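Local coordinates for putative uncharacterized protein (Bacteroides vulgatus, PDB 4F7A), which probably binds mucin O-glycans as a SusD-like outer membrane lipoprotein with a TPR-like, largely helical fold, at residues D63-K67 against A304-N310; I197-S202 against N229-I234; N240-S244 against P328-A334. All coordinates share one frame; numbering follows the deposited sequence.

In the fold
Contact 1 is a surface meeting of two loops, whereas contacts 2 and 3 are buried and adjoin each other. Contact 2 fastens the loop after helix 216-228 to helix 193-210; contact 3 pairs the strands 241-243 and 329-332 beside that same helix, with Ile234, Phe199 and Ile241 packing between the two sites. Nearest atoms of contact 1 lie about 19 Å from contact 3 and about 28 Å from contact 2. Their chemistry follows their place: bridging waters and a serine-asparagine pairing at the surface, an amide bonded to backbone and side-chain oxygens in contact 2, and backbone hydrogen bonds between paired strands, with branched aliphatic side chains packed beside them, in contact 3.

Contact 1: residues D63-K67 against A304-N310; sequences DFASK and AKDGDPN
Two surface loops of the SusD-like fold meet where Ser66 sits in the bend of 304-310, a segment curled by a type II beta turn from Lys305 to Asp308. The hydroxyl Ser66 OG donates to Pro309 O at 2.7 Å, with the methyl of Ala304 against Ser66 OG. The backbone N of Ser66 gives a nearly straight bond (167°) to Asn310 OD1 at 2.9 Å. Serine suits this place, being small enough to fit in the bend and still carrying a donor; with OG held beside its own backbone N (chi1 -77°), both donors address the 309-310 end. Asn310 OD1 also takes a bond from a water that accepts from Lys67 N, while Asn310 CB lies 3.6 Å from Phe64 CD2. The amide and the ring planes are 74° apart, with ND2 near CE2.

Each loop is also braced from within. On the strand 61-62 side, Asp63 forms an Asx turn, its OD1 accepting from Ala65 N. Within the beta turn, Asp308 N bonds to Lys305 O, and Asp308 OD2 accepts from Lys305 N, which approaches from above the carboxylate plane. Gly307 takes the positive phi of the turn, where a beta carbon would press on the carbonyl O of Asp306.

At the exposed end, Lys67 CB rests 3.6 Å from Asp306 OD1, but the extended lysine chain leads off, leaving NZ 6.3 Å from Asp306 OD2. A second water links Lys67 O to Asp306 N.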
loop_
_atom_site.group_PDB
_atom_site.type_symbol
_atom_site.label_atom_id
_atom_site.label_comp_id
_atom_site.label_asym_id
_atom_site.label_seq_id
_atom_site.Cartn_x
_atom_site.Cartn_y
_atom_site.Cartn_z
ATOM N N ASP A 63 3.712 3.063 17.029
ATOM C CA ASP A 63 3.016 3.571 18.188
ATOM C C ASP A 63 4.032 3.895 19.285
ATOM O O ASP A 63 5.190 3.507 19.180
ATOM C CB ASP A 63 1.971 2.532 18.629
ATOM C CG ASP A 63 0.750 3.169 19.284
ATOM O OD1 ASP A 63 0.949 3.910 20.258
ATOM O OD2 ASP A 63 -0.393 2.934 18.826
ATOM N N PHE A 64 3.621 4.633 20.315
ATOM C CA PHE A 64 4.491 4.887 21.471
ATOM C C PHE A 64 4.130 4.004 22.668
ATOM O O PHE A 64 4.892 3.938 23.647
ATOM C CB PHE A 64 4.424 6.364 21.910
ATOM C CG PHE A 64 3.177 6.710 22.681
ATOM C CD1 PHE A 64 1.957 6.821 22.049
ATOM C CD2 PHE A 64 3.226 6.903 24.057
ATOM C CE1 PHE A 64 0.796 7.119 22.773
ATOM C CE2 PHE A 64 2.070 7.210 24.785
ATOM C CZ PHE A 64 0.857 7.307 24.136
ATOM N N ALA A 65 2.976 3.348 22.609
ATOM C CA ALA A 65 2.424 2.720 23.803
ATOM C C ALA A 65 3.144 1.426 24.081
ATOM O O ALA A 65 2.999 0.449 23.320
ATOM C CB ALA A 65 0.895 2.487 23.672
ATOM N N SER A 66 3.898 1.400 25.184
ATOM C CA SER A 66 4.618 0.164 25.589
ATOM C C SER A 66 3.692 -1.031 25.840
ATOM O O SER A 66 4.102 -2.194 25.685
ATOM C CB SER A 66 5.522 0.415 26.798
ATOM O OG SER A 66 6.690 1.099 26.366
ATOM N N LYS A 67 2.429 -0.766 26.171
ATOM C CA LYS A 67 1.440 -1.859 26.284
ATOM C C LYS A 67 1.302 -2.697 24.990
ATOM O O LYS A 67 0.942 -3.866 25.053
ATOM C CB LYS A 67 0.083 -1.342 26.777
ATOM C CG LYS A 67 -0.665 -0.434 25.862
ATOM C CD LYS A 67 -2.120 -0.206 26.331
ATOM C CE LYS A 67 -2.770 0.855 25.446
ATOM N NZ LYS A 67 -4.197 1.157 25.770
ATOM N N ALA A 304 8.661 -4.326 25.321
ATOM C CA ALA A 304 8.196 -3.715 26.567
ATOM C C ALA A 304 6.764 -4.201 26.739
ATOM O O ALA A 304 6.205 -4.819 25.831
ATOM C CB ALA A 304 8.246 -2.184 26.489
ATOM N N LYS A 305 6.160 -3.916 27.879
ATOM C CA LYS A 305 4.807 -4.371 28.122
ATOM C C LYS A 305 4.083 -3.341 28.985
ATOM O O LYS A 305 4.677 -2.384 29.467
ATOM C CB LYS A 305 4.831 -5.738 28.809
ATOM C CG LYS A 305 5.605 -5.747 30.111
ATOM C CD LYS A 305 5.502 -7.084 30.823
ATOM C CE LYS A 305 6.366 -7.092 32.070
ATOM N NZ LYS A 305 5.716 -7.864 33.143
ATOM N N ASP A 306 2.795 -3.568 29.173
ATOM C CA ASP A 306 1.950 -2.653 29.906
ATOM C C ASP A 306 2.487 -2.458 31.308
ATOM O O ASP A 306 2.778 -3.424 32.010
ATOM C CB ASP A 306 0.529 -3.205 29.970
ATOM C CG ASP A 306 -0.512 -2.129 30.219
ATOM O OD1 ASP A 306 -0.159 -0.939 30.305
ATOM O OD2 ASP A 306 -1.695 -2.497 30.305
ATOM N N GLY A 307 2.624 -1.199 31.696
ATOM C CA GLY A 307 3.223 -0.827 32.967
ATOM C C GLY A 307 4.605 -0.231 32.791
ATOM O O GLY A 307 5.059 0.486 33.646
ATOM N N ASP A 308 5.276 -0.540 31.690
ATOM C CA ASP A 308 6.589 0.026 31.405
ATOM C C ASP A 308 6.451 1.483 30.943
ATOM O O ASP A 308 5.428 1.864 30.365
ATOM C CB ASP A 308 7.288 -0.785 30.302
ATOM C CG ASP A 308 7.781 -2.157 30.783
ATOM O OD1 ASP A 308 7.960 -2.363 32.004
ATOM O OD2 ASP A 308 8.002 -3.038 29.922
ATOM N N PRO A 309 7.487 2.305 31.175
ATOM C CA PRO A 309 7.452 3.643 30.555
ATOM C C PRO A 309 7.289 3.559 29.031
ATOM O O PRO A 309 7.661 2.551 28.415
ATOM C CB PRO A 309 8.827 4.228 30.903
ATOM C CG PRO A 309 9.306 3.407 32.095
ATOM C CD PRO A 309 8.785 2.031 31.820
ATOM N N ASN A 310 6.719 4.604 28.445
ATOM C CA ASN A 310 6.562 4.697 27.011
ATOM C C ASN A 310 7.818 5.370 26.463
ATOM O O ASN A 310 7.865 6.589 26.246
ATOM C CB ASN A 310 5.301 5.476 26.682
ATOM C CG ASN A 310 4.052 4.801 27.225
ATOM O OD1 ASN A 310 3.842 3.601 27.030
ATOM N ND2 ASN A 310 3.242 5.557 27.938
HETATM O O HOH W 1 1.696 1.824 27.449
HETATM O O HOH W 2 1.480 -5.532 27.357
#

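Contact 2: residues I197-S202 against N229-I234; sequences IKFANS and NSYGVI
Asn201, on helix 193-210, supplies the central polar grip on 229-234 through one amide nitrogen. Its ND2 bonds to Gly232 O at 2.7 Å, almost straight (172°) and with the acceptor in the amide plane. The same ND2 reaches Asn229 OD1 at 3.1 Å, coming from above that carbonyl's plane. Tyr231 N meets this oxygen from the opposite face, closing an Asx turn, so Asn229 OD1 is held by two donors. Asparagine fits both positions: one lends two N-H groups, the other an acceptor on a short stem. Ser202 relays in turn: Ile234 N donates to its OG at 3.0 Å, and OG donates to Lys198 O, which also receives Ser202 N from the other face.

The apolar contact is a CH-pi interaction. Ile197 CD1 stands 3.5 Å from the centroid of the Tyr231 ring, 8° off its normal, while Ile197 CG2 packs on Tyr231 CB at 3.5 Å. The phenol oxygen of Tyr231 is hydrogen-bonded to Asp170 of helix 151-174.

Lys198 combines both characters. Its CG lies 3.3 Å from Val233 C, and a bend at chi3 (-59°) carries CE past Tyr231 O. Its NZ forms a salt bridge with Glu239 and shares a water with Val233 O. A side chain on Gly232 would approach Lys198 CE and press on the carbonyl O of Tyr231.

The Asn229-Gly232 type I turn thus leads the chain out of helix 216-228 and across helix 193-210. These helices follow each other in the chain, and the loop leaving the second is fastened to the first, consistent with the packed helix pairs of a TPR-like fold.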
loop_
_atom_site.group_PDB
_atom_site.type_symbol
_atom_site.label_atom_id
_atom_site.label_comp_id
_atom_site.label_asym_id
_atom_site.label_seq_id
_atom_site.Cartn_x
_atom_site.Cartn_y
_atom_site.Cartn_z
ATOM N N ILE A 197 -10.088 4.926 -16.645
ATOM C CA ILE A 197 -9.266 4.019 -17.442
ATOM C C ILE A 197 -7.780 4.214 -17.137
ATOM O O ILE A 197 -7.021 3.241 -16.985
ATOM C CB ILE A 197 -9.521 4.170 -18.962
ATOM C CG1 ILE A 197 -10.992 3.868 -19.298
ATOM C CG2 ILE A 197 -8.556 3.220 -19.750
ATOM C CD1 ILE A 197 -11.383 4.076 -20.813
ATOM N N LYS A 198 -7.360 5.473 -16.983
ATOM C CA LYS A 198 -5.974 5.776 -16.563
ATOM C C LYS A 198 -5.616 5.189 -15.192
ATOM O O LYS A 198 -4.517 4.647 -14.999
ATOM C CB LYS A 198 -5.762 7.287 -16.614
ATOM C CG LYS A 198 -4.343 7.740 -16.449
ATOM C CD LYS A 198 -4.231 9.266 -16.444
ATOM C CE LYS A 198 -4.748 9.903 -17.702
ATOM N NZ LYS A 198 -4.216 11.318 -17.837
ATOM N N PHE A 199 -6.552 5.270 -14.257
ATOM C CA PHE A 199 -6.474 4.577 -12.966
ATOM C C PHE A 199 -6.278 3.058 -13.202
ATOM O O PHE A 199 -5.307 2.469 -12.707
ATOM C CB PHE A 199 -7.762 4.919 -12.166
ATOM C CG PHE A 199 -7.896 4.260 -10.795
ATOM C CD1 PHE A 199 -6.902 3.493 -10.217
ATOM C CD2 PHE A 199 -9.062 4.459 -10.083
ATOM C CE1 PHE A 199 -7.088 2.922 -8.970
ATOM C CE2 PHE A 199 -9.256 3.901 -8.821
ATOM C CZ PHE A 199 -8.277 3.122 -8.269
ATOM N N ALA A 200 -7.152 2.437 -13.981
ATOM C CA ALA A 200 -7.031 1.001 -14.292
ATOM C C ALA A 200 -5.676 0.646 -14.919
ATOM O O ALA A 200 -5.074 -0.365 -14.577
ATOM C CB ALA A 200 -8.164 0.553 -15.242
ATOM N N ASN A 201 -5.205 1.471 -15.841
ATOM C CA ASN A 201 -3.923 1.213 -16.506
ATOM C C ASN A 201 -2.767 1.265 -15.514
ATOM O O ASN A 201 -1.869 0.428 -15.547
ATOM C CB ASN A 201 -3.657 2.197 -17.655
ATOM C CG ASN A 201 -4.644 2.081 -18.802
ATOM O OD1 ASN A 201 -5.221 1.020 -19.034
ATOM N ND2 ASN A 201 -4.797 3.174 -19.571
ATOM N N SER A 202 -2.793 2.251 -14.623
ATOM C CA SER A 202 -1.741 2.428 -13.624
ATOM C C SER A 202 -1.764 1.301 -12.612
ATOM O O SER A 202 -0.731 0.783 -12.233
ATOM C CB SER A 202 -1.893 3.774 -12.924
ATOM O OG SER A 202 -1.921 4.814 -13.895
ATOM N N ASN A 229 -2.060 1.130 -23.609
ATOM C CA ASN A 229 -3.448 1.550 -23.671
ATOM C C ASN A 229 -3.490 3.050 -23.960
ATOM O O ASN A 229 -2.779 3.842 -23.322
ATOM C CB ASN A 229 -4.173 1.158 -22.389
ATOM C CG ASN A 229 -5.668 1.526 -22.414
ATOM O OD1 ASN A 229 -6.006 2.686 -22.342
ATOM N ND2 ASN A 229 -6.541 0.529 -22.510
ATOM N N SER A 230 -4.307 3.440 -24.933
ATOM C CA SER A 230 -4.298 4.814 -25.432
ATOM C C SER A 230 -4.749 5.856 -24.393
ATOM O O SER A 230 -4.479 7.029 -24.572
ATOM C CB SER A 230 -5.175 4.913 -26.687
ATOM O OG SER A 230 -6.514 4.630 -26.337
ATOM N N TYR A 231 -5.447 5.443 -23.327
ATOM C CA TYR A 231 -5.900 6.404 -22.310
ATOM C C TYR A 231 -4.784 6.860 -21.354
ATOM O O TYR A 231 -4.966 7.829 -20.633
ATOM C CB TYR A 231 -7.107 5.873 -21.521
ATOM C CG TYR A 231 -8.354 5.797 -22.366
ATOM C CD1 TYR A 231 -8.638 4.666 -23.106
ATOM C CD2 TYR A 231 -9.234 6.888 -22.462
ATOM C CE1 TYR A 231 -9.774 4.604 -23.895
ATOM C CE2 TYR A 231 -10.373 6.820 -23.257
ATOM C CZ TYR A 231 -10.625 5.670 -23.982
ATOM O OH TYR A 231 -11.748 5.554 -24.792
ATOM N N GLY A 232 -3.644 6.170 -21.364
ATOM C CA GLY A 232 -2.467 6.614 -20.627
ATOM C C GLY A 232 -2.429 6.094 -19.207
ATOM O O GLY A 232 -3.317 5.356 -18.796
ATOM N N VAL A 233 -1.368 6.478 -18.481
ATOM C CA VAL A 233 -1.216 6.178 -17.068
ATOM C C VAL A 233 -1.018 7.509 -16.347
ATOM O O VAL A 233 -0.806 8.552 -16.981
ATOM C CB VAL A 233 -0.028 5.227 -16.794
ATOM C CG1 VAL A 233 -0.263 3.819 -17.419
ATOM C CG2 VAL A 233 1.313 5.820 -17.300
ATOM N N ILE A 234 -1.116 7.479 -15.028
ATOM C CA ILE A 234 -1.019 8.700 -14.236
ATOM C C ILE A 234 0.414 9.214 -14.261
ATOM O O ILE A 234 1.344 8.484 -13.932
ATOM C CB ILE A 234 -1.521 8.460 -12.794
ATOM C CG1 ILE A 234 -3.010 8.054 -12.824
ATOM C CG2 ILE A 234 -1.356 9.750 -11.944
ATOM C CD1 ILE A 234 -3.512 7.524 -11.518
HETATM O O HOH W 3 -1.406 10.501 -18.651
#

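Contact 3: residues N240-S244 against P328-A334; sequences NIQIS and PAVLLTA
Gln242 lays its side chain alongside the Pro328 ring, with Gln242 CD 3.6 Å from Pro328 CB. Gln242 belongs to, and Pro328 directly precedes, a two-stranded antiparallel sheet, 241-243 with 329-332, interrupted by a classic beta bulge. The glutamine chain is extended beyond CG, which places OE1 near Val330 CG2 and lets a water join OE1 to Pro328 O. A long amide suits this partly exposed face, since its methylenes and flat amide carbon lie along the proline while OE1 takes a water.

At the bulge, Ile241 O receives two N-H groups from the same face of its plane: Leu331 N at 2.8 Å and Leu332 N at 3.2 Å. Leu331, the extra residue of the bulge, has its CD1 3.6 Å from Ile243 CG1. Ile241 and Leu332 lie side by side, their CB atoms 4.0 Å apart, on the buried face turned to helix 193-210. There Ile241 packs on Phe199 and Leu332 on Leu203, so that branched aliphatic side chains meet apolar residues of the helix. Beyond the bulge, Ile243 and Ala329 exchange two backbone hydrogen bonds, and the methyl of Ala329 touches Tyr33 and Tyr248, a place where a small side chain fits.

Asn240 ties the sheet to the start of helix 334-346. With CG beside its own backbone N (chi1 -79°), its OD1 accepts from Ala334 N at 2.8 Å in a nearly straight bond (173°). Replacing Asn240 by an alanine removes that acceptor, which would probably leave the buried N-H of Ala334 without its mate and open a gap beside Thr333. Thr333 is the N-cap, its OG1 bonded to Glu336 N, and its CG2 packs 3.6 Å from Asn240 ND2.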
loop_
_atom_site.group_PDB
_atom_site.type_symbol
_atom_site.label_atom_id
_atom_site.label_comp_id
_atom_site.label_asym_id
_atom_site.label_seq_id
_atom_site.Cartn_x
_atom_site.Cartn_y
_atom_site.Cartn_z
ATOM N N ASN A 240 -3.455 12.120 -8.894
ATOM C CA ASN A 240 -3.214 11.007 -7.967
ATOM C C ASN A 240 -4.575 10.435 -7.525
ATOM O O ASN A 240 -5.519 11.178 -7.301
ATOM C CB ASN A 240 -2.458 11.506 -6.727
ATOM C CG ASN A 240 -0.991 11.691 -6.966
ATOM O OD1 ASN A 240 -0.490 11.398 -8.062
ATOM N ND2 ASN A 240 -0.283 12.206 -5.946
ATOM N N ILE A 241 -4.660 9.115 -7.425
ATOM C CA ILE A 241 -5.853 8.473 -6.879
ATOM C C ILE A 241 -5.778 8.635 -5.365
ATOM O O ILE A 241 -4.818 8.193 -4.726
ATOM C CB ILE A 241 -5.936 6.982 -7.245
ATOM C CG1 ILE A 241 -5.799 6.790 -8.779
ATOM C CG2 ILE A 241 -7.239 6.352 -6.696
ATOM C CD1 ILE A 241 -6.764 7.631 -9.678
ATOM N N GLN A 242 -6.807 9.265 -4.808
ATOM C CA GLN A 242 -6.855 9.577 -3.390
ATOM C C GLN A 242 -8.306 9.771 -2.992
ATOM O O GLN A 242 -9.094 10.313 -3.754
ATOM C CB GLN A 242 -6.059 10.839 -3.081
ATOM C CG GLN A 242 -6.392 12.050 -3.918
ATOM C CD GLN A 242 -5.408 13.179 -3.683
ATOM O OE1 GLN A 242 -4.294 12.952 -3.254
ATOM N NE2 GLN A 242 -5.822 14.396 -3.967
ATOM N N ILE A 243 -8.640 9.298 -1.809
ATOM C CA ILE A 243 -10.030 9.247 -1.354
ATOM C C ILE A 243 -10.447 10.483 -0.575
ATOM O O ILE A 243 -9.769 10.880 0.385
ATOM C CB ILE A 243 -10.292 8.032 -0.471
ATOM C CG1 ILE A 243 -9.945 6.733 -1.216
ATOM C CG2 ILE A 243 -11.792 8.037 0.018
ATOM C CD1 ILE A 243 -10.738 6.455 -2.524
ATOM N N SER A 244 -11.572 11.056 -0.970
ATOM C CA SER A 244 -12.168 12.185 -0.251
ATOM C C SER A 244 -13.601 12.413 -0.663
ATOM O O SER A 244 -14.031 12.017 -1.754
ATOM C CB SER A 244 -11.362 13.480 -0.457
ATOM O OG SER A 244 -11.425 13.935 -1.812
ATOM N N PRO A 328 -7.148 14.203 1.542
ATOM C CA PRO A 328 -7.493 12.975 0.802
ATOM C C PRO A 328 -6.494 11.841 1.115
ATOM O O PRO A 328 -5.304 12.109 1.298
ATOM C CB PRO A 328 -7.390 13.411 -0.670
ATOM C CG PRO A 328 -7.638 14.871 -0.658
ATOM C CD PRO A 328 -6.973 15.351 0.633
ATOM N N ALA A 329 -6.980 10.608 1.209
ATOM C CA ALA A 329 -6.149 9.452 1.502
ATOM C C ALA A 329 -5.545 8.906 0.221
ATOM O O ALA A 329 -6.247 8.311 -0.597
ATOM C CB ALA A 329 -6.986 8.341 2.191
ATOM N N VAL A 330 -4.246 9.092 0.056
ATOM C CA VAL A 330 -3.554 8.678 -1.157
ATOM C C VAL A 330 -3.535 7.150 -1.308
ATOM O O VAL A 330 -3.247 6.428 -0.337
ATOM C CB VAL A 330 -2.120 9.214 -1.149
ATOM C CG1 VAL A 330 -1.363 8.691 -2.317
ATOM C CG2 VAL A 330 -2.151 10.772 -1.154
ATOM N N LEU A 331 -3.873 6.679 -2.511
ATOM C CA LEU A 331 -3.903 5.242 -2.860
ATOM C C LEU A 331 -2.928 4.871 -3.976
ATOM O O LEU A 331 -2.344 3.782 -3.946
ATOM C CB LEU A 331 -5.313 4.798 -3.280
ATOM C CG LEU A 331 -6.359 4.814 -2.154
ATOM C CD1 LEU A 331 -7.707 4.400 -2.705
ATOM C CD2 LEU A 331 -5.915 3.925 -0.989
ATOM N N LEU A 332 -2.794 5.738 -4.973
ATOM C CA LEU A 332 -1.937 5.462 -6.139
ATOM C C LEU A 332 -1.483 6.788 -6.782
ATOM O O LEU A 332 -2.302 7.559 -7.258
ATOM C CB LEU A 332 -2.695 4.586 -7.145
ATOM C CG LEU A 332 -1.856 3.902 -8.223
ATOM C CD1 LEU A 332 -2.590 2.694 -8.788
ATOM C CD2 LEU A 332 -1.481 4.879 -9.312
ATOM N N THR A 333 -0.174 7.025 -6.804
ATOM C CA THR A 333 0.367 8.305 -7.202
ATOM C C THR A 333 1.017 8.210 -8.568
ATOM O O THR A 333 1.443 7.129 -9.009
ATOM C CB THR A 333 1.415 8.816 -6.178
ATOM O OG1 THR A 333 2.544 7.929 -6.151
ATOM C CG2 THR A 333 0.792 8.943 -4.754
ATOM N N ALA A 334 1.099 9.370 -9.212
ATOM C CA ALA A 334 1.916 9.585 -10.377
ATOM C C ALA A 334 3.383 9.193 -10.112
ATOM O O ALA A 334 4.027 8.539 -10.939
ATOM C CB ALA A 334 1.815 11.074 -10.773
HETATM O O HOH W 4 -3.839 13.965 -0.505
#